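PDB 4ZOC: Lin1840 protein from Listeria innocua serovar 6a, which probably hydrolyses terminal, non-reducing beta-D-glucosyl residues with release of beta-D-glucose, as a glycoside hydrolase family 3 enzyme linked to beta-1,2-glucan metabolism. Local coordinates for residues A[121-129]-A[181-189]; A[374-385]-A[516-526]. The protein carries 2 engineered substitutions. All blocks are in the same frame, centred on the assembly; numbering follows the deposited sequence.

Contact 1 (A[121-129]-A[181-189]); sequences VSALEATAD and ENLEQMAAC
In the TIM-barrel domain, the C-terminal half of helix 112-128 rests on a type I beta turn, Asn182 to Gln185, that leads into barrel strand 187-193. Ala123, Ala126 and Thr127 point toward segment 181-189, and Met186, just beyond the turn, reaches back. No hydrogen bond crosses the interface. Met186 sets CG between its backbone N and carbonyl carbon (chi1 70°), which with an extended chi2 carries SD to 3.8 Å from Ala123 CA; the bend at chi3 then turns CE to 3.8 Å from Ala126 CB. The small alanines let the thioether lie close to the helix. Thr127 meets the turn through its beta carbon and methyl: CB is 3.3 Å from Leu183 O and CG2 3.5 Å from Gln185 O. Its OG1 turns back along the helix to Ala123 O (2.7 Å), which also accepts Thr127 N, and has a second partner in Arg354. At the outer margin the extended Glu184 chain runs alongside Leu124, with OE1 3.6 Å from Leu124 CD1. Arg347 binds Gln185 O, while Gln185 NE2 goes to Gly171 O and Tyr172 O, tying the turn to helix 158-173. Beyond it, strand 187-193 lies between strands 133-134 and 233-236, and helix 361-374 touches the helix at Val121.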
loop_
_atom_site.group_PDB
_atom_site.type_symbol
_atom_site.label_atom_id
_atom_site.label_comp_id
_atom_site.label_asym_id
_atom_site.label_seq_id
_atom_site.Cartn_x
_atom_site.Cartn_y
_atom_site.Cartn_z
ATOM N N VAL A 121 -32.803 14.656 9.020
ATOM C CA VAL A 121 -33.209 15.673 8.081
ATOM C C VAL A 121 -33.194 15.142 6.640
ATOM O O VAL A 121 -34.093 15.400 5.847
ATOM C CB VAL A 121 -32.393 16.953 8.225
ATOM C CG1 VAL A 121 -32.701 17.931 7.128
ATOM C CG2 VAL A 121 -32.604 17.589 9.577
ATOM N N SER A 122 -32.160 14.408 6.298
ATOM C CA SER A 122 -32.000 13.833 4.992
ATOM C C SER A 122 -33.234 12.991 4.671
ATOM O O SER A 122 -33.789 13.094 3.588
ATOM C CB SER A 122 -30.789 12.940 5.007
ATOM O OG SER A 122 -29.565 13.716 5.095
ATOM N N ALA A 123 -33.608 12.132 5.622
ATOM C CA ALA A 123 -34.776 11.248 5.433
ATOM C C ALA A 123 -36.091 12.019 5.378
ATOM O O ALA A 123 -36.932 11.690 4.577
ATOM C CB ALA A 123 -34.857 10.182 6.499
ATOM N N LEU A 124 -36.223 13.057 6.197
ATOM C CA LEU A 124 -37.428 13.909 6.150
ATOM C C LEU A 124 -37.625 14.450 4.731
ATOM O O LEU A 124 -38.714 14.409 4.158
ATOM C CB LEU A 124 -37.219 15.072 7.189
ATOM C CG LEU A 124 -38.257 16.205 7.070
ATOM C CD1 LEU A 124 -39.571 15.754 7.676
ATOM C CD2 LEU A 124 -37.729 17.460 7.689
ATOM N N GLU A 125 -36.543 14.963 4.167
ATOM C CA GLU A 125 -36.574 15.530 2.823
ATOM C C GLU A 125 -36.680 14.527 1.687
ATOM O O GLU A 125 -37.473 14.719 0.762
ATOM C CB GLU A 125 -35.326 16.433 2.628
ATOM C CG GLU A 125 -35.330 17.658 3.559
ATOM C CD GLU A 125 -34.247 18.632 3.223
ATOM O OE1 GLU A 125 -33.263 18.230 2.546
ATOM O OE2 GLU A 125 -34.368 19.826 3.633
ATOM N N ALA A 126 -35.914 13.428 1.798
ATOM C CA ALA A 126 -35.838 12.432 0.765
ATOM C C ALA A 126 -37.192 11.728 0.683
ATOM O O ALA A 126 -37.680 11.493 -0.438
ATOM C CB ALA A 126 -34.750 11.412 1.058
ATOM N N THR A 127 -37.810 11.446 1.829
ATOM C CA THR A 127 -39.165 10.825 1.780
ATOM C C THR A 127 -40.178 11.765 1.200
ATOM O O THR A 127 -41.123 11.319 0.558
ATOM C CB THR A 127 -39.586 10.296 3.161
ATOM O OG1 THR A 127 -39.596 11.357 4.144
ATOM C CG2 THR A 127 -38.646 9.165 3.616
ATOM N N ALA A 128 -40.041 13.062 1.488
ATOM C CA ALA A 128 -40.942 14.069 0.921
ATOM C C ALA A 128 -40.865 14.111 -0.587
ATOM O O ALA A 128 -41.882 14.451 -1.227
ATOM C CB ALA A 128 -40.681 15.431 1.543
ATOM N N ASP A 129 -39.735 13.649 -1.171
ATOM C CA ASP A 129 -39.589 13.661 -2.604
ATOM C C ASP A 129 -39.737 12.246 -3.196
ATOM O O ASP A 129 -39.372 12.007 -4.322
ATOM C CB ASP A 129 -38.251 14.335 -2.983
ATOM C CG ASP A 129 -38.375 15.264 -4.142
ATOM O OD1 ASP A 129 -39.514 15.633 -4.521
ATOM O OD2 ASP A 129 -37.335 15.644 -4.692
ATOM N N GLU A 181 -44.955 2.585 9.097
ATOM C CA GLU A 181 -45.785 3.617 9.774
ATOM C C GLU A 181 -45.110 4.975 9.841
ATOM O O GLU A 181 -45.762 5.966 9.770
ATOM C CB GLU A 181 -46.075 3.206 11.250
ATOM C CG GLU A 181 -46.768 1.865 11.492
ATOM C CD GLU A 181 -46.870 1.495 12.985
ATOM O OE1 GLU A 181 -46.434 2.278 13.863
ATOM O OE2 GLU A 181 -47.371 0.383 13.308
ATOM N N ASN A 182 -43.790 4.999 10.038
ATOM C CA ASN A 182 -43.026 6.189 10.170
ATOM C C ASN A 182 -42.518 6.599 8.761
ATOM O O ASN A 182 -41.373 6.328 8.393
ATOM C CB ASN A 182 -41.808 5.928 11.107
ATOM C CG ASN A 182 -42.202 5.537 12.521
ATOM O OD1 ASN A 182 -41.441 4.898 13.286
ATOM N ND2 ASN A 182 -43.391 5.866 12.867
ATOM N N LEU A 183 -43.355 7.305 8.006
ATOM C CA LEU A 183 -43.087 7.574 6.603
ATOM C C LEU A 183 -42.218 8.782 6.317
ATOM O O LEU A 183 -41.977 9.103 5.125
ATOM C CB LEU A 183 -44.422 7.703 5.839
ATOM C CG LEU A 183 -45.443 6.552 6.026
ATOM C CD1 LEU A 183 -46.588 6.661 5.041
ATOM C CD2 LEU A 183 -44.803 5.156 5.976
ATOM N N GLU A 184 -41.664 9.371 7.370
ATOM C CA GLU A 184 -40.604 10.414 7.232
ATOM C C GLU A 184 -39.188 9.862 7.491
ATOM O O GLU A 184 -38.198 10.563 7.288
ATOM C CB GLU A 184 -40.800 11.568 8.223
ATOM C CG GLU A 184 -42.054 12.391 7.926
ATOM C CD GLU A 184 -42.330 13.468 8.976
ATOM O OE1 GLU A 184 -41.462 13.689 9.889
ATOM O OE2 GLU A 184 -43.413 14.111 8.872
ATOM N N GLN A 185 -39.134 8.623 7.948
ATOM C CA GLN A 185 -37.900 7.801 7.982
ATOM C C GLN A 185 -37.837 6.919 6.756
ATOM O O GLN A 185 -38.843 6.689 6.065
ATOM C CB GLN A 185 -37.956 6.866 9.175
ATOM C CG GLN A 185 -38.288 7.462 10.503
ATOM C CD GLN A 185 -37.338 8.454 10.992
ATOM O OE1 GLN A 185 -37.713 9.257 11.823
ATOM N NE2 GLN A 185 -36.102 8.459 10.492
ATOM N N MET A 186 -36.638 6.408 6.454
ATOM C CA MET A 186 -36.432 5.616 5.250
ATOM C C MET A 186 -35.442 4.486 5.550
ATOM O O MET A 186 -34.747 4.505 6.569
ATOM C CB MET A 186 -35.894 6.501 4.136
ATOM C CG MET A 186 -34.459 6.999 4.297
ATOM S SD MET A 186 -34.022 8.318 3.160
ATOM C CE MET A 186 -34.449 7.645 1.587
ATOM N N ALA A 187 -35.373 3.505 4.662
ATOM C CA ALA A 187 -34.391 2.434 4.793
ATOM C C ALA A 187 -32.989 2.938 4.440
ATOM O O ALA A 187 -32.777 3.674 3.464
ATOM C CB ALA A 187 -34.747 1.265 3.950
ATOM N N ALA A 188 -32.027 2.455 5.224
ATOM C CA ALA A 188 -30.615 2.677 4.968
ATOM C C ALA A 188 -30.015 1.467 4.283
ATOM O O ALA A 188 -30.477 0.368 4.479
ATOM C CB ALA A 188 -29.913 2.980 6.291
ATOM N N CYS A 189 -28.971 1.682 3.481
ATOM C CA CYS A 189 -28.227 0.675 2.814
ATOM C C CYS A 189 -26.729 0.920 3.102
ATOM O O CYS A 189 -26.135 1.867 2.625
ATOM C CB CYS A 189 -28.422 0.760 1.310
ATOM S SG CYS A 189 -27.548 -0.441 0.343
#

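Contact 2 (A[374-385]-A[516-526]); sequences SAVLLENKSRLL and AESSDALLELW
A classic beta bulge interrupts the antiparallel pairing of strands 376-380 and 521-524: Leu378 and Glu379 both face Leu522, whose carbonyl oxygen accepts two backbone N-H groups. Leu378 N lies 2.8 Å from Leu522 O, nearly along the C=O axis, whereas Glu379 N, at 3.2 Å, approaches in the carbonyl plane on a lone pair. The register shifts by one residue there, yet the strand axes remain 174° apart in direction. Before the bulge Val376 and Glu524 form a hydrogen-bonded pair; after it Leu522 N returns to Glu379 O from above the carbonyl plane.

Leu378 packs CD1 against Leu522 CD2 at 3.9 Å. In Glu379, chi1 (-58°) sets CG against Ala516 CB, and the bend at chi2 then turns the carboxylate, whose OE2 hydrogen-bonds Tyr596 OH. On the face carrying Leu377 and Leu523, these two side chains cross at about a right angle. Nearby, Asn380 places its amide beside the following turn, OD1 accepting Leu385 N and ND2 donating to Leu385 O; Leu385 CD1 then covers Ala521 CB.

Lys381 closes the far end. Its N binds Asp520 O, and its chain bends at chi3 (-129°) to bring NZ to two carbonyls, Ser519 O at 2.8 Å and Ala516 O at 2.9 Å. The ammonium therefore binds the carbonyl end of helix 513-517 and the turn after it, where the helix dipole would probably favour a positive charge. Backbone bonds thus fix the edge strand's register, leucines pack on both faces, and Lys381 joins its end to helix 513-517, which precedes the partner strand.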
loop_
_atom_site.group_PDB
_atom_site.type_symbol
_atom_site.label_atom_id
_atom_site.label_comp_id
_atom_site.label_asym_id
_atom_site.label_seq_id
_atom_site.Cartn_x
_atom_site.Cartn_y
_atom_site.Cartn_z
ATOM N N SER A 374 -18.051 20.357 12.735
ATOM C CA SER A 374 -17.231 19.496 11.867
ATOM C C SER A 374 -15.929 20.148 11.355
ATOM O O SER A 374 -14.967 19.457 11.003
ATOM C CB SER A 374 -18.051 19.124 10.648
ATOM O OG SER A 374 -19.149 18.347 11.016
ATOM N N ALA A 375 -15.896 21.458 11.335
ATOM C CA ALA A 375 -14.679 22.187 10.905
ATOM C C ALA A 375 -13.561 21.946 11.924
ATOM O O ALA A 375 -13.841 21.751 13.140
ATOM C CB ALA A 375 -14.936 23.653 10.771
ATOM N N VAL A 376 -12.314 22.044 11.463
ATOM C CA VAL A 376 -11.158 21.737 12.328
ATOM C C VAL A 376 -10.181 22.875 12.247
ATOM O O VAL A 376 -9.690 23.248 11.197
ATOM C CB VAL A 376 -10.422 20.438 11.979
ATOM C CG1 VAL A 376 -9.304 20.188 12.988
ATOM C CG2 VAL A 376 -11.388 19.280 11.896
ATOM N N LEU A 377 -10.004 23.506 13.387
ATOM C CA LEU A 377 -9.020 24.570 13.488
ATOM C C LEU A 377 -7.676 23.966 13.618
ATOM O O LEU A 377 -7.390 23.281 14.604
ATOM C CB LEU A 377 -9.332 25.494 14.691
ATOM C CG LEU A 377 -8.394 26.742 14.795
ATOM C CD1 LEU A 377 -8.481 27.731 13.625
ATOM C CD2 LEU A 377 -8.640 27.473 16.124
ATOM N N LEU A 378 -6.824 24.199 12.644
ATOM C CA LEU A 378 -5.504 23.484 12.590
ATOM C C LEU A 378 -4.329 24.336 13.071
ATOM O O LEU A 378 -3.323 23.812 13.654
ATOM C CB LEU A 378 -5.253 23.032 11.159
ATOM C CG LEU A 378 -6.177 21.938 10.612
ATOM C CD1 LEU A 378 -5.833 21.683 9.183
ATOM C CD2 LEU A 378 -6.046 20.717 11.497
ATOM N N GLU A 379 -4.428 25.637 12.851
ATOM C CA GLU A 379 -3.419 26.657 13.332
ATOM C C GLU A 379 -4.140 27.926 13.760
ATOM O O GLU A 379 -5.148 28.314 13.149
ATOM C CB GLU A 379 -2.354 27.069 12.273
ATOM C CG GLU A 379 -1.506 25.922 11.715
ATOM C CD GLU A 379 -0.545 25.291 12.710
ATOM O OE1 GLU A 379 -0.273 25.907 13.794
ATOM O OE2 GLU A 379 -0.072 24.180 12.349
ATOM N N ASN A 380 -3.605 28.579 14.779
ATOM C CA ASN A 380 -4.088 29.925 15.184
ATOM C C ASN A 380 -3.002 30.510 16.020
ATOM O O ASN A 380 -3.007 30.424 17.256
ATOM C CB ASN A 380 -5.359 29.812 15.974
ATOM C CG ASN A 380 -6.020 31.162 16.242
ATOM O OD1 ASN A 380 -5.759 32.138 15.565
ATOM N ND2 ASN A 380 -6.865 31.194 17.238
ATOM N N LYS A 381 -2.052 31.043 15.299
ATOM C CA LYS A 381 -0.828 31.679 15.867
ATOM C C LYS A 381 -1.183 33.080 16.381
ATOM O O LYS A 381 -1.842 33.864 15.707
ATOM C CB LYS A 381 0.241 31.681 14.797
ATOM C CG LYS A 381 0.579 30.237 14.344
ATOM C CD LYS A 381 1.731 30.183 13.332
ATOM C CE LYS A 381 1.378 29.369 12.081
ATOM N NZ LYS A 381 2.368 29.669 10.997
ATOM N N SER A 382 -0.804 33.383 17.599
ATOM C CA SER A 382 -0.986 34.756 18.105
ATOM C C SER A 382 -2.433 35.213 18.299
ATOM O O SER A 382 -2.698 36.399 18.372
ATOM C CB SER A 382 -0.266 35.754 17.172
ATOM O OG SER A 382 1.118 35.498 17.217
ATOM N N ARG A 383 -3.355 34.269 18.446
ATOM C CA ARG A 383 -4.752 34.573 18.702
ATOM C C ARG A 383 -5.313 35.489 17.641
ATOM O O ARG A 383 -6.125 36.380 17.941
ATOM C CB ARG A 383 -4.936 35.132 20.137
ATOM C CG ARG A 383 -4.718 34.081 21.231
ATOM C CD ARG A 383 -5.187 34.551 22.600
ATOM N NE ARG A 383 -5.406 33.401 23.494
ATOM C CZ ARG A 383 -4.435 32.685 24.062
ATOM N NH1 ARG A 383 -3.150 32.981 23.860
ATOM N NH2 ARG A 383 -4.748 31.671 24.840
ATOM N N LEU A 384 -4.860 35.292 16.393
ATOM C CA LEU A 384 -5.497 35.971 15.244
ATOM C C LEU A 384 -7.050 35.769 15.220
ATOM O O LEU A 384 -7.851 36.718 15.159
ATOM C CB LEU A 384 -4.924 35.498 13.893
ATOM C CG LEU A 384 -5.563 36.152 12.630
ATOM C CD1 LEU A 384 -5.512 37.657 12.678
ATOM C CD2 LEU A 384 -4.893 35.736 11.340
ATOM N N LEU A 385 -7.463 34.530 15.290
ATOM C CA LEU A 385 -8.869 34.191 15.498
ATOM C C LEU A 385 -9.273 34.101 16.943
ATOM O O LEU A 385 -8.498 33.593 17.778
ATOM C CB LEU A 385 -9.197 32.804 14.843
ATOM C CG LEU A 385 -8.819 32.768 13.360
ATOM C CD1 LEU A 385 -9.184 31.383 12.837
ATOM C CD2 LEU A 385 -9.526 33.850 12.603
ATOM N N ALA A 516 0.243 26.008 6.221
ATOM C CA ALA A 516 0.385 26.308 7.637
ATOM C C ALA A 516 1.554 27.249 7.854
ATOM O O ALA A 516 1.491 28.161 8.693
ATOM C CB ALA A 516 0.621 25.048 8.428
ATOM N N GLU A 517 2.621 26.994 7.130
ATOM C CA GLU A 517 3.817 27.883 7.232
ATOM C C GLU A 517 3.693 29.294 6.559
ATOM O O GLU A 517 4.526 30.168 6.800
ATOM C CB GLU A 517 5.047 27.127 6.735
ATOM C CG GLU A 517 5.397 26.003 7.729
ATOM C CD GLU A 517 6.568 25.118 7.350
ATOM O OE1 GLU A 517 7.191 25.371 6.273
ATOM O OE2 GLU A 517 6.820 24.141 8.155
ATOM N N SER A 518 2.748 29.485 5.659
ATOM C CA SER A 518 2.583 30.696 4.921
ATOM C C SER A 518 1.433 31.547 5.519
ATOM O O SER A 518 1.066 32.598 4.949
ATOM C CB SER A 518 2.194 30.336 3.497
ATOM O OG SER A 518 3.287 29.995 2.611
ATOM N N SER A 519 0.849 31.118 6.634
ATOM C CA SER A 519 -0.301 31.830 7.207
ATOM C C SER A 519 -0.208 31.824 8.733
ATOM O O SER A 519 0.590 31.073 9.304
ATOM C CB SER A 519 -1.621 31.169 6.761
ATOM O OG SER A 519 -1.727 29.804 7.194
ATOM N N ASP A 520 -1.029 32.646 9.384
ATOM C CA ASP A 520 -1.100 32.719 10.804
ATOM C C ASP A 520 -2.152 31.827 11.398
ATOM O O ASP A 520 -2.045 31.439 12.531
ATOM C CB ASP A 520 -1.373 34.173 11.231
ATOM C CG ASP A 520 -0.290 35.123 10.711
ATOM O OD1 ASP A 520 0.794 35.028 11.204
ATOM O OD2 ASP A 520 -0.406 35.806 9.710
ATOM N N ALA A 521 -3.209 31.553 10.643
ATOM C CA ALA A 521 -4.259 30.643 11.023
ATOM C C ALA A 521 -4.731 29.834 9.863
ATOM O O ALA A 521 -4.595 30.208 8.666
ATOM C CB ALA A 521 -5.481 31.353 11.683
ATOM N N LEU A 522 -5.200 28.653 10.193
ATOM C CA LEU A 522 -5.569 27.615 9.164
ATOM C C LEU A 522 -6.786 26.842 9.677
ATOM O O LEU A 522 -6.758 26.238 10.740
ATOM C CB LEU A 522 -4.412 26.636 8.853
ATOM C CG LEU A 522 -4.791 25.450 8.002
ATOM C CD1 LEU A 522 -5.213 25.956 6.649
ATOM C CD2 LEU A 522 -3.560 24.530 7.833
ATOM N N LEU A 523 -7.894 27.031 8.965
ATOM C CA LEU A 523 -9.213 26.487 9.319
ATOM C C LEU A 523 -9.714 25.549 8.191
ATOM O O LEU A 523 -9.892 25.946 7.020
ATOM C CB LEU A 523 -10.190 27.631 9.562
ATOM C CG LEU A 523 -11.646 27.221 10.031
ATOM C CD1 LEU A 523 -11.616 26.442 11.331
ATOM C CD2 LEU A 523 -12.578 28.440 10.051
ATOM N N GLU A 524 -9.871 24.289 8.564
ATOM C CA GLU A 524 -10.310 23.240 7.672
ATOM C C GLU A 524 -11.818 23.121 7.718
ATOM O O GLU A 524 -12.394 22.661 8.719
ATOM C CB GLU A 524 -9.607 21.932 8.059
ATOM C CG GLU A 524 -10.184 20.682 7.348
ATOM C CD GLU A 524 -9.927 20.668 5.861
ATOM O OE1 GLU A 524 -10.678 21.397 5.118
ATOM O OE2 GLU A 524 -8.975 19.970 5.451
ATOM N N LEU A 525 -12.454 23.621 6.679
ATOM C CA LEU A 525 -13.942 23.622 6.577
ATOM C C LEU A 525 -14.467 22.429 5.851
ATOM O O LEU A 525 -15.702 22.243 5.859
ATOM C CB LEU A 525 -14.469 24.851 5.828
ATOM C CG LEU A 525 -14.273 25.980 6.807
ATOM C CD1 LEU A 525 -13.511 27.147 6.284
ATOM C CD2 LEU A 525 -15.297 26.271 7.832
ATOM N N TRP A 526 -13.576 21.646 5.212
ATOM C CA TRP A 526 -13.980 20.544 4.318
ATOM C C TRP A 526 -14.991 21.117 3.275
ATOM O O TRP A 526 -14.775 22.192 2.703
ATOM C CB TRP A 526 -14.557 19.402 5.112
ATOM C CG TRP A 526 -13.586 18.815 6.118
ATOM C CD1 TRP A 526 -13.655 18.885 7.479
ATOM C CD2 TRP A 526 -12.488 17.947 5.816
ATOM N NE1 TRP A 526 -12.617 18.128 8.044
ATOM C CE2 TRP A 526 -11.919 17.519 7.044
ATOM C CE3 TRP A 526 -11.950 17.444 4.622
ATOM C CZ2 TRP A 526 -10.763 16.660 7.095
ATOM C CZ3 TRP A 526 -10.848 16.556 4.692
ATOM C CH2 TRP A 526 -10.283 16.185 5.924
#

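The two contacts belong to different domains, contact 1 to the TIM barrel and contact 2 to the C-terminal domain, with centres about 37 Å apart and nearest atoms about 13 Å apart; they share no residue. Contact 1 sets a helix against a turn, buries 336 Å² and is only partly buried, with exposed Glu184 at its margin. Contact 2 pairs two strands, buries 797 Å² and is largely buried. Their chemistry follows: the first has no hydrogen bond across it and relies on small side chains and a thioether, the second on backbone bonds and a lysine. Helix 361-374 links the two neighbourhoods: it packs on helix 112-128 and runs on, after Ala375, into strand 376-380.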